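Local atomic coordinates of restriction endonuclease Hpy99I (Helicobacter pylori, PDB entry 3GOX), a protein that recognises and cleaves specific DNA sites as a zinc-containing type II restriction endonuclease of the beta-beta-alpha-Me class. Residues A[41-46]-A[59-64]; A[45-48]-A[53-56]; A[83-88]-A[107-112]. One frame throughout, in Å; residues are numbered along the deposited sequence. Where two conformers were deposited one is given.

Interaction 1. Residues A[41-46]-A[59-64]; sequences KSAMVL and SELEAI
V45 and L61 reach toward each other tip to tip, and their meeting is the tight part of this contact: CG2 of V45 lies 3.8 Å from CD1 of L61. That same leucine methyl also faces the smaller A43, whose CB is 4.3 Å from L61 CD1, so one branch end serves two residues spaced two apart along strand 42-47. CG of L61 sits beside its backbone N and anti to the carbonyl carbon (chi1 -59°), which carries the branched end off the backbone toward the facing strand. The CA atoms of A43 and L61 are 9.2 Å apart, and the gap between the backbones is bridged here by side chains alone. Within the five-stranded antiparallel sheet, strands 42-47 and 61-63 are not neighbours; the contact runs across the interior, as expected of the small curled barrel of an SH3-like domain. The 3-10 turn ahead of the last strand, here holding S59 and E60, is also a recurring feature of SH3 folds. V18 touches both V45 and L61, while V56 covers L61 and I35 packs on A43 and V45, completing an apolar core to which compact aliphatic residues are well suited. The looser, solvent side is the end with K41 and S59, both exposed, where the backbones stay close but the side chains do not meet. E60, just before the leucine and partly exposed, uses its carboxylate OE1 to receive a hydrogen bond from ND2 of N22.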
loop_
_atom_site.group_PDB
_atom_site.type_symbol
_atom_site.label_atom_id
_atom_site.label_comp_id
_atom_site.label_asym_id
_atom_site.label_seq_id
_atom_site.Cartn_x
_atom_site.Cartn_y
_atom_site.Cartn_z
ATOM N N LYS A 41 -11.478 35.413 -26.079
ATOM C CA LYS A 41 -11.420 34.024 -26.550
ATOM C C LYS A 41 -10.037 33.394 -26.380
ATOM O O LYS A 41 -9.634 32.526 -27.150
ATOM C CB LYS A 41 -11.902 33.911 -28.000
ATOM C CG LYS A 41 -13.381 34.239 -28.159
ATOM C CD LYS A 41 -14.010 33.501 -29.332
ATOM C CE LYS A 41 -15.508 33.740 -29.393
ATOM N NZ LYS A 41 -16.113 33.235 -30.664
ATOM N N SER A 42 -9.318 33.834 -25.355
ATOM C CA SER A 42 -8.079 33.171 -24.948
ATOM C C SER A 42 -8.083 32.905 -23.439
ATOM O O SER A 42 -8.600 33.719 -22.656
ATOM C CB SER A 42 -6.872 34.019 -25.310
ATOM O OG SER A 42 -6.918 35.240 -24.603
ATOM N N ALA A 43 -7.489 31.782 -23.044
ATOM C CA ALA A 43 -7.523 31.319 -21.672
ATOM C C ALA A 43 -6.093 31.138 -21.212
ATOM O O ALA A 43 -5.209 30.797 -22.016
ATOM C CB ALA A 43 -8.273 30.004 -21.590
ATOM N N MET A 44 -5.877 31.361 -19.924
ATOM C CA MET A 44 -4.659 30.917 -19.249
ATOM C C MET A 44 -4.946 29.522 -18.730
ATOM O O MET A 44 -5.859 29.349 -17.922
ATOM C CB MET A 44 -4.296 31.839 -18.099
ATOM C CG MET A 44 -3.976 33.254 -18.533
ATOM S SD MET A 44 -2.553 33.347 -19.670
ATOM C CE MET A 44 -1.258 32.522 -18.750
ATOM N N VAL A 45 -4.204 28.532 -19.232
ATOM C CA VAL A 45 -4.459 27.126 -18.927
ATOM C C VAL A 45 -3.277 26.566 -18.139
ATOM O O VAL A 45 -2.134 26.735 -18.547
ATOM C CB VAL A 45 -4.589 26.304 -20.221
ATOM C CG1 VAL A 45 -4.874 24.836 -19.902
ATOM C CG2 VAL A 45 -5.660 26.857 -21.133
ATOM N N LEU A 46 -3.553 25.912 -17.020
ATOM C CA LEU A 46 -2.509 25.132 -16.311
ATOM C C LEU A 46 -2.545 23.727 -16.852
ATOM O O LEU A 46 -3.495 22.965 -16.580
ATOM C CB LEU A 46 -2.740 25.105 -14.796
ATOM C CG LEU A 46 -1.748 24.245 -14.014
ATOM C CD1 LEU A 46 -0.333 24.755 -14.203
ATOM C CD2 LEU A 46 -2.108 24.242 -12.540
ATOM N N SER A 59 -9.638 28.300 -29.789
ATOM C CA SER A 59 -9.679 27.389 -30.939
ATOM C C SER A 59 -8.715 26.214 -30.832
ATOM O O SER A 59 -8.904 25.205 -31.518
ATOM C CB SER A 59 -9.416 28.149 -32.238
ATOM O OG SER A 59 -8.103 28.672 -32.278
ATOM N N GLU A 60 -7.706 26.351 -29.978
ATOM C CA GLU A 60 -6.687 25.315 -29.759
ATOM C C GLU A 60 -7.074 24.344 -28.629
ATOM O O GLU A 60 -6.304 23.440 -28.323
ATOM C CB GLU A 60 -5.351 25.977 -29.415
ATOM C CG GLU A 60 -4.748 26.827 -30.501
ATOM C CD GLU A 60 -4.127 26.022 -31.624
ATOM O OE1 GLU A 60 -3.576 24.928 -31.350
ATOM O OE2 GLU A 60 -4.206 26.470 -32.791
ATOM N N LEU A 61 -8.243 24.539 -28.011
ATOM C CA LEU A 61 -8.674 23.753 -26.830
ATOM C C LEU A 61 -9.983 23.033 -27.105
ATOM O O LEU A 61 -10.815 23.533 -27.866
ATOM C CB LEU A 61 -8.894 24.670 -25.633
ATOM C CG LEU A 61 -7.675 25.481 -25.180
ATOM C CD1 LEU A 61 -8.040 26.513 -24.119
ATOM C CD2 LEU A 61 -6.536 24.573 -24.705
ATOM N N GLU A 62 -10.147 21.860 -26.485
ATOM C CA GLU A 62 -11.383 21.110 -26.545
ATOM C C GLU A 62 -11.806 20.791 -25.097
ATOM O O GLU A 62 -11.056 20.191 -24.337
ATOM C CB GLU A 62 -11.181 19.830 -27.339
ATOM C CG GLU A 62 -12.421 19.002 -27.481
ATOM C CD GLU A 62 -12.179 17.726 -28.275
ATOM O OE1 GLU A 62 -11.245 17.688 -29.120
ATOM O OE2 GLU A 62 -12.936 16.761 -28.050
ATOM N N ALA A 63 -13.009 21.197 -24.715
ATOM C CA ALA A 63 -13.559 20.873 -23.399
ATOM C C ALA A 63 -13.752 19.371 -23.270
ATOM O O ALA A 63 -14.168 18.693 -24.206
ATOM C CB ALA A 63 -14.907 21.565 -23.181
ATOM N N ILE A 64 -13.419 18.863 -22.080
ATOM C CA ILE A 64 -13.678 17.473 -21.727
ATOM C C ILE A 64 -14.476 17.352 -20.427
ATOM O O ILE A 64 -14.476 18.263 -19.576
ATOM C CB ILE A 64 -12.369 16.645 -21.623
ATOM C CG1 ILE A 64 -11.455 17.150 -20.495
ATOM C CG2 ILE A 64 -11.644 16.657 -22.932
ATOM C CD1 ILE A 64 -10.314 16.122 -20.127
#

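Interaction 2. Residues A[45-48]-A[53-56]; sequences VLFI and LKRV
F47 presents the edge of its ring to V56, with CE2 4.1 Å from CG2 of the valine and the two side chains coming from opposite directions. CG of F47 lies beside its backbone N, anti to the carbonyl carbon (chi1 -74°), which brings the ring to V56. The same V56 methyl also meets V45 CG2, here at an oblique crossing of two beta-branched side chains. V45 uses its other methyl differently: CG1 lies 3.6 Å above the plane of the F47 ring, offset toward its rim. A flat aromatic suits this place because its edge and face can each take an aliphatic neighbour. K54 adds its alkyl chain, CD standing 4.3 Å from F47 CD2, while its ammonium end leads away. On the other side of the sheet, L46 and L53 pair as aliphatics, and CD2 of L53 lies 3.4 Å from V45 O. The backbone fixes this register: V45 N donates to K54 O at 2.8 Å, nearly straight at 173°, and K54 N returns a bond to V45 O. V45 with K54 is thus a hydrogen-bonded pair, L46 with L53 a non-hydrogen-bonded one. The short strand axes run at 132°, a marked twist characteristic of a strongly curled antiparallel beta hairpin in an SH3-like barrel.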
loop_
_atom_site.group_PDB
_atom_site.type_symbol
_atom_site.label_atom_id
_atom_site.label_comp_id
_atom_site.label_asym_id
_atom_site.label_seq_id
_atom_site.Cartn_x
_atom_site.Cartn_y
_atom_site.Cartn_z
ATOM N N VAL A 45 -4.204 28.532 -19.232
ATOM C CA VAL A 45 -4.459 27.126 -18.927
ATOM C C VAL A 45 -3.277 26.566 -18.139
ATOM O O VAL A 45 -2.134 26.735 -18.547
ATOM C CB VAL A 45 -4.589 26.304 -20.221
ATOM C CG1 VAL A 45 -4.874 24.836 -19.902
ATOM C CG2 VAL A 45 -5.660 26.857 -21.133
ATOM N N LEU A 46 -3.553 25.912 -17.020
ATOM C CA LEU A 46 -2.509 25.132 -16.311
ATOM C C LEU A 46 -2.545 23.727 -16.852
ATOM O O LEU A 46 -3.495 22.965 -16.580
ATOM C CB LEU A 46 -2.740 25.105 -14.796
ATOM C CG LEU A 46 -1.748 24.245 -14.014
ATOM C CD1 LEU A 46 -0.333 24.755 -14.203
ATOM C CD2 LEU A 46 -2.108 24.242 -12.540
ATOM N N PHE A 47 -1.504 23.386 -17.605
ATOM C CA PHE A 47 -1.328 22.013 -18.066
ATOM C C PHE A 47 -0.686 21.215 -16.940
ATOM O O PHE A 47 0.413 21.509 -16.489
ATOM C CB PHE A 47 -0.549 21.994 -19.371
ATOM C CG PHE A 47 -1.362 22.453 -20.526
ATOM C CD1 PHE A 47 -2.331 21.620 -21.047
ATOM C CD2 PHE A 47 -1.201 23.719 -21.070
ATOM C CE1 PHE A 47 -3.115 22.027 -22.108
ATOM C CE2 PHE A 47 -1.982 24.136 -22.133
ATOM C CZ PHE A 47 -2.949 23.296 -22.652
ATOM N N ILE A 48 -1.429 20.225 -16.461
ATOM C CA ILE A 48 -1.181 19.641 -15.145
ATOM C C ILE A 48 0.067 18.749 -15.118
ATOM O O ILE A 48 0.835 18.794 -14.149
ATOM C CB ILE A 48 -2.413 18.860 -14.640
ATOM C CG1 ILE A 48 -3.601 19.821 -14.509
ATOM C CG2 ILE A 48 -2.112 18.134 -13.317
ATOM C CD1 ILE A 48 -4.943 19.129 -14.484
ATOM N N LEU A 53 1.781 26.962 -17.091
ATOM C CA LEU A 53 0.643 27.857 -17.290
ATOM C C LEU A 53 0.896 28.591 -18.597
ATOM O O LEU A 53 1.915 29.275 -18.742
ATOM C CB LEU A 53 0.523 28.854 -16.111
ATOM C CG LEU A 53 -0.815 28.917 -15.353
ATOM C CD1 LEU A 53 -0.789 29.953 -14.230
ATOM C CD2 LEU A 53 -1.955 29.193 -16.273
ATOM N N LYS A 54 -0.013 28.433 -19.560
ATOM C CA LYS A 54 0.168 28.990 -20.896
ATOM C C LYS A 54 -1.065 29.746 -21.345
ATOM O O LYS A 54 -2.187 29.353 -21.028
ATOM C CB LYS A 54 0.419 27.865 -21.897
ATOM C CG LYS A 54 1.814 27.254 -21.795
ATOM C CD LYS A 54 1.992 26.102 -22.756
ATOM C CE LYS A 54 2.142 26.577 -24.190
ATOM N NZ LYS A 54 3.476 27.181 -24.494
ATOM N N ARG A 55 -0.843 30.817 -22.109
ATOM C CA ARG A 55 -1.925 31.517 -22.803
ATOM C C ARG A 55 -2.273 30.787 -24.099
ATOM O O ARG A 55 -1.402 30.598 -24.960
ATOM C CB ARG A 55 -1.548 32.970 -23.129
ATOM C CG ARG A 55 -2.716 33.725 -23.716
ATOM C CD ARG A 55 -2.492 35.219 -23.778
ATOM N NE ARG A 55 -2.474 35.872 -22.462
ATOM C CZ ARG A 55 -3.518 35.984 -21.630
ATOM N NH1 ARG A 55 -4.708 35.458 -21.921
ATOM N NH2 ARG A 55 -3.362 36.620 -20.473
ATOM N N VAL A 56 -3.542 30.401 -24.248
ATOM C CA VAL A 56 -3.974 29.570 -25.374
ATOM C C VAL A 56 -5.265 30.114 -25.981
ATOM O O VAL A 56 -6.217 30.394 -25.265
ATOM C CB VAL A 56 -4.213 28.093 -24.948
ATOM C CG1 VAL A 56 -4.498 27.247 -26.186
ATOM C CG2 VAL A 56 -2.993 27.528 -24.164
#

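Interaction 3. Residues A[83-88]-A[107-112]; sequences ILKNTD and CRECRK. With ZN (zinc ion), chain E; nucleotides of chain D.
Beside the four-cysteine zinc site, K85 of strand 84-86 reaches C107, its NZ coming within 3.3 Å of C107 SG. C107 and C110 bind the zinc ion from the start of helix 108-115, and C78 and C81 complete the set, an arrangement resembling a treble-clef zinc finger. The lysine chain is extended beyond CG and runs alongside the cysteine, CD lying 3.9 Å from C107 CB; its positive end would probably offset some of the negative charge of the zinc-bound sulfurs. K85 also crosses E109 at about a right angle, NZ near the aliphatic CG rather than the carboxylate, which is engaged by K112 instead. C107 is the N-cap of the helix. With SG between the backbone N and the carbonyl carbon (chi1 72°), the sulfur, 2.4 Å from the zinc ion, also accepts a capping bond from C110 N, so one sulfur serves both as a metal ligand and as the helix cap. Further along the helix, R111 turns the edge of its guanidinium to the DNA, NH1 and NH2 both donating to OP2 of DG7 of chain D. The other end of the contact rests on R108, whose long reach and side-on donors suit a backbone carbonyl: NE at 3.0 Å and NH2 at 3.1 Å both grip D88 O, which lies in the guanidinium plane, while the two nitrogens approach it from the same face of the carbonyl plane.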
loop_
_atom_site.group_PDB
_atom_site.type_symbol
_atom_site.label_atom_id
_atom_site.label_comp_id
_atom_site.label_asym_id
_atom_site.label_seq_id
_atom_site.Cartn_x
_atom_site.Cartn_y
_atom_site.Cartn_z
ATOM N N ILE A 83 -2.102 13.238 -19.557
ATOM C CA ILE A 83 -2.524 13.199 -20.955
ATOM C C ILE A 83 -3.676 12.210 -21.006
ATOM O O ILE A 83 -3.663 11.180 -20.302
ATOM C CB ILE A 83 -1.358 12.768 -21.879
ATOM C CG1 ILE A 83 -0.255 13.826 -21.804
ATOM C CG2 ILE A 83 -1.829 12.522 -23.313
ATOM C CD1 ILE A 83 1.059 13.400 -22.471
ATOM N N LEU A 84 -4.681 12.559 -21.803
ATOM C CA LEU A 84 -5.851 11.713 -22.010
ATOM C C LEU A 84 -5.488 10.675 -23.072
ATOM O O LEU A 84 -5.096 11.051 -24.185
ATOM C CB LEU A 84 -7.038 12.574 -22.463
ATOM C CG LEU A 84 -8.371 11.878 -22.738
ATOM C CD1 LEU A 84 -8.985 11.384 -21.431
ATOM C CD2 LEU A 84 -9.291 12.861 -23.510
ATOM N N LYS A 85 -5.557 9.397 -22.698
ATOM C CA LYS A 85 -5.148 8.274 -23.535
ATOM C C LYS A 85 -6.249 7.227 -23.581
ATOM O O LYS A 85 -7.094 7.158 -22.698
ATOM C CB LYS A 85 -3.858 7.657 -22.980
ATOM C CG LYS A 85 -2.665 8.572 -23.076
ATOM C CD LYS A 85 -1.357 7.859 -22.705
ATOM C CE LYS A 85 -0.158 8.796 -22.837
ATOM N NZ LYS A 85 1.147 8.053 -22.821
ATOM N N ASN A 86 -6.201 6.359 -24.586
ATOM C CA ASN A 86 -7.118 5.227 -24.630
ATOM C C ASN A 86 -6.862 4.291 -23.455
ATOM O O ASN A 86 -5.725 4.192 -22.961
ATOM C CB ASN A 86 -6.975 4.452 -25.937
ATOM C CG ASN A 86 -7.462 5.235 -27.142
ATOM O OD1 ASN A 86 -8.333 6.106 -27.035
ATOM N ND2 ASN A 86 -6.905 4.920 -28.305
ATOM N N THR A 87 -7.915 3.594 -23.019
ATOM C CA THR A 87 -7.823 2.630 -21.905
ATOM C C THR A 87 -6.691 1.628 -22.068
ATOM O O THR A 87 -6.027 1.295 -21.084
ATOM C CB THR A 87 -9.139 1.854 -21.733
ATOM O OG1 THR A 87 -10.192 2.788 -21.483
ATOM C CG2 THR A 87 -9.068 0.881 -20.576
ATOM N N ASP A 88 -6.459 1.180 -23.303
ATOM C CA ASP A 88 -5.375 0.216 -23.549
ATOM C C ASP A 88 -3.960 0.795 -23.399
ATOM O O ASP A 88 -2.994 0.033 -23.481
ATOM C CB ASP A 88 -5.546 -0.534 -24.887
ATOM C CG ASP A 88 -5.255 0.313 -26.119
ATOM O OD1 ASP A 88 -4.911 1.511 -26.032
ATOM O OD2 ASP A 88 -5.386 -0.246 -27.238
ATOM N N CYS A 107 0.031 5.627 -17.024
ATOM C CA CYS A 107 0.074 5.000 -18.339
ATOM C C CYS A 107 1.354 4.192 -18.522
ATOM O O CYS A 107 2.327 4.347 -17.781
ATOM C CB CYS A 107 -0.048 6.064 -19.443
ATOM S SG CYS A 107 1.401 7.116 -19.665
ATOM N N ARG A 108 1.360 3.339 -19.537
ATOM C CA ARG A 108 2.514 2.493 -19.796
ATOM C C ARG A 108 3.797 3.301 -19.970
ATOM O O ARG A 108 4.845 2.866 -19.513
ATOM C CB ARG A 108 2.268 1.590 -21.003
ATOM C CG ARG A 108 1.136 0.593 -20.814
ATOM C CD ARG A 108 0.915 -0.224 -22.087
ATOM N NE ARG A 108 -0.434 -0.781 -22.165
ATOM C CZ ARG A 108 -0.813 -1.956 -21.656
ATOM N NH1 ARG A 108 0.062 -2.734 -21.027
ATOM N NH2 ARG A 108 -2.081 -2.362 -21.779
ATOM N N GLU A 109 3.740 4.448 -20.632
ATOM C CA GLU A 109 4.933 5.273 -20.810
ATOM C C GLU A 109 5.477 5.775 -19.465
ATOM O O GLU A 109 6.674 5.709 -19.217
ATOM C CB GLU A 109 4.671 6.439 -21.764
ATOM C CG GLU A 109 4.459 5.995 -23.199
ATOM C CD GLU A 109 5.608 5.162 -23.718
ATOM O OE1 GLU A 109 6.764 5.649 -23.680
ATOM O OE2 GLU A 109 5.362 4.012 -24.153
ATOM N N CYS A 110 4.600 6.268 -18.600
ATOM C CA CYS A 110 5.025 6.806 -17.313
ATOM C C CYS A 110 5.486 5.681 -16.380
ATOM O O CYS A 110 6.353 5.895 -15.541
ATOM C CB CYS A 110 3.917 7.656 -16.671
ATOM S SG CYS A 110 3.635 9.250 -17.519
ATOM N N ARG A 111 4.945 4.473 -16.546
ATOM C CA ARG A 111 5.372 3.326 -15.737
ATOM C C ARG A 111 6.814 2.934 -16.037
ATOM O O ARG A 111 7.471 2.358 -15.170
ATOM C CB ARG A 111 4.472 2.120 -15.944
ATOM C CG ARG A 111 3.075 2.222 -15.320
ATOM C CD ARG A 111 3.034 2.238 -13.794
ATOM N NE ARG A 111 3.718 1.104 -13.202
ATOM C CZ ARG A 111 3.893 0.925 -11.902
ATOM N NH1 ARG A 111 3.370 1.758 -11.014
ATOM N NH2 ARG A 111 4.582 -0.128 -11.487
ATOM N N LYS A 112 7.316 3.247 -17.230
ATOM C CA LYS A 112 8.728 2.935 -17.545
ATOM C C LYS A 112 9.706 3.596 -16.568
ATOM O O LYS A 112 10.693 2.986 -16.145
ATOM C CB LYS A 112 9.069 3.361 -18.971
ATOM C CG LYS A 112 8.391 2.520 -20.014
ATOM C CD LYS A 112 8.795 2.951 -21.421
ATOM C CE LYS A 112 8.045 2.168 -22.502
ATOM N NZ LYS A 112 8.023 2.892 -23.818
HETATM ZN ZN ZN E . 1.453 9.056 -18.337
ATOM P P DG D 7 5.601 0.795 -7.517
ATOM O OP1 DG D 7 6.729 1.754 -7.622
ATOM O OP2 DG D 7 4.724 0.557 -8.688
ATOM O "O5'" DG D 7 6.202 -0.611 -7.070
ATOM C "C5'" DG D 7 6.922 -0.717 -5.854
ATOM C "C4'" DG D 7 7.220 -2.165 -5.540
ATOM O "O4'" DG D 7 5.971 -2.900 -5.503
ATOM C "C3'" DG D 7 8.090 -2.909 -6.551
ATOM O "O3'" DG D 7 8.772 -3.963 -5.870
ATOM C "C2'" DG D 7 7.061 -3.476 -7.509
ATOM C "C1'" DG D 7 5.916 -3.840 -6.569
ATOM N N9 DG D 7 4.587 -3.765 -7.180
ATOM C C8 DG D 7 4.203 -2.943 -8.217
ATOM N N7 DG D 7 2.970 -3.141 -8.604
ATOM C C5 DG D 7 2.504 -4.146 -7.768
ATOM C C6 DG D 7 1.242 -4.804 -7.734
ATOM O O6 DG D 7 0.268 -4.646 -8.478
ATOM N N1 DG D 7 1.185 -5.750 -6.715
ATOM C C2 DG D 7 2.211 -6.046 -5.853
ATOM N N2 DG D 7 1.949 -6.992 -4.931
ATOM N N3 DG D 7 3.402 -5.462 -5.889
ATOM C C4 DG D 7 3.478 -4.528 -6.865
HETATM O O HOH W 1 1.015 4.702 -22.586
#

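How the interactions relate
Interactions 1 and 2 share V45 and L46 of strand 42-47 and form one unit of the SH3-like domain, their centres 8 Å apart. The strand pairs with its hairpin partner in interaction 2, whereas in interaction 1 it looks across the core to 61-63. The two join directly: A43 O lies 2.8 Å from V56 N, a probable hydrogen bond. Interaction 3 lies within the His-Me finger beta4-alpha2 domain, its centre 23 Å from that of interaction 1 and 21 Å from that of interaction 2; it touches neither, the nearest atoms being about 5 Å and 7 Å away respectively. It alone includes zinc ligands and a DNA phosphate contact; the side chain of F47 stays about 13 Å from the zinc ion.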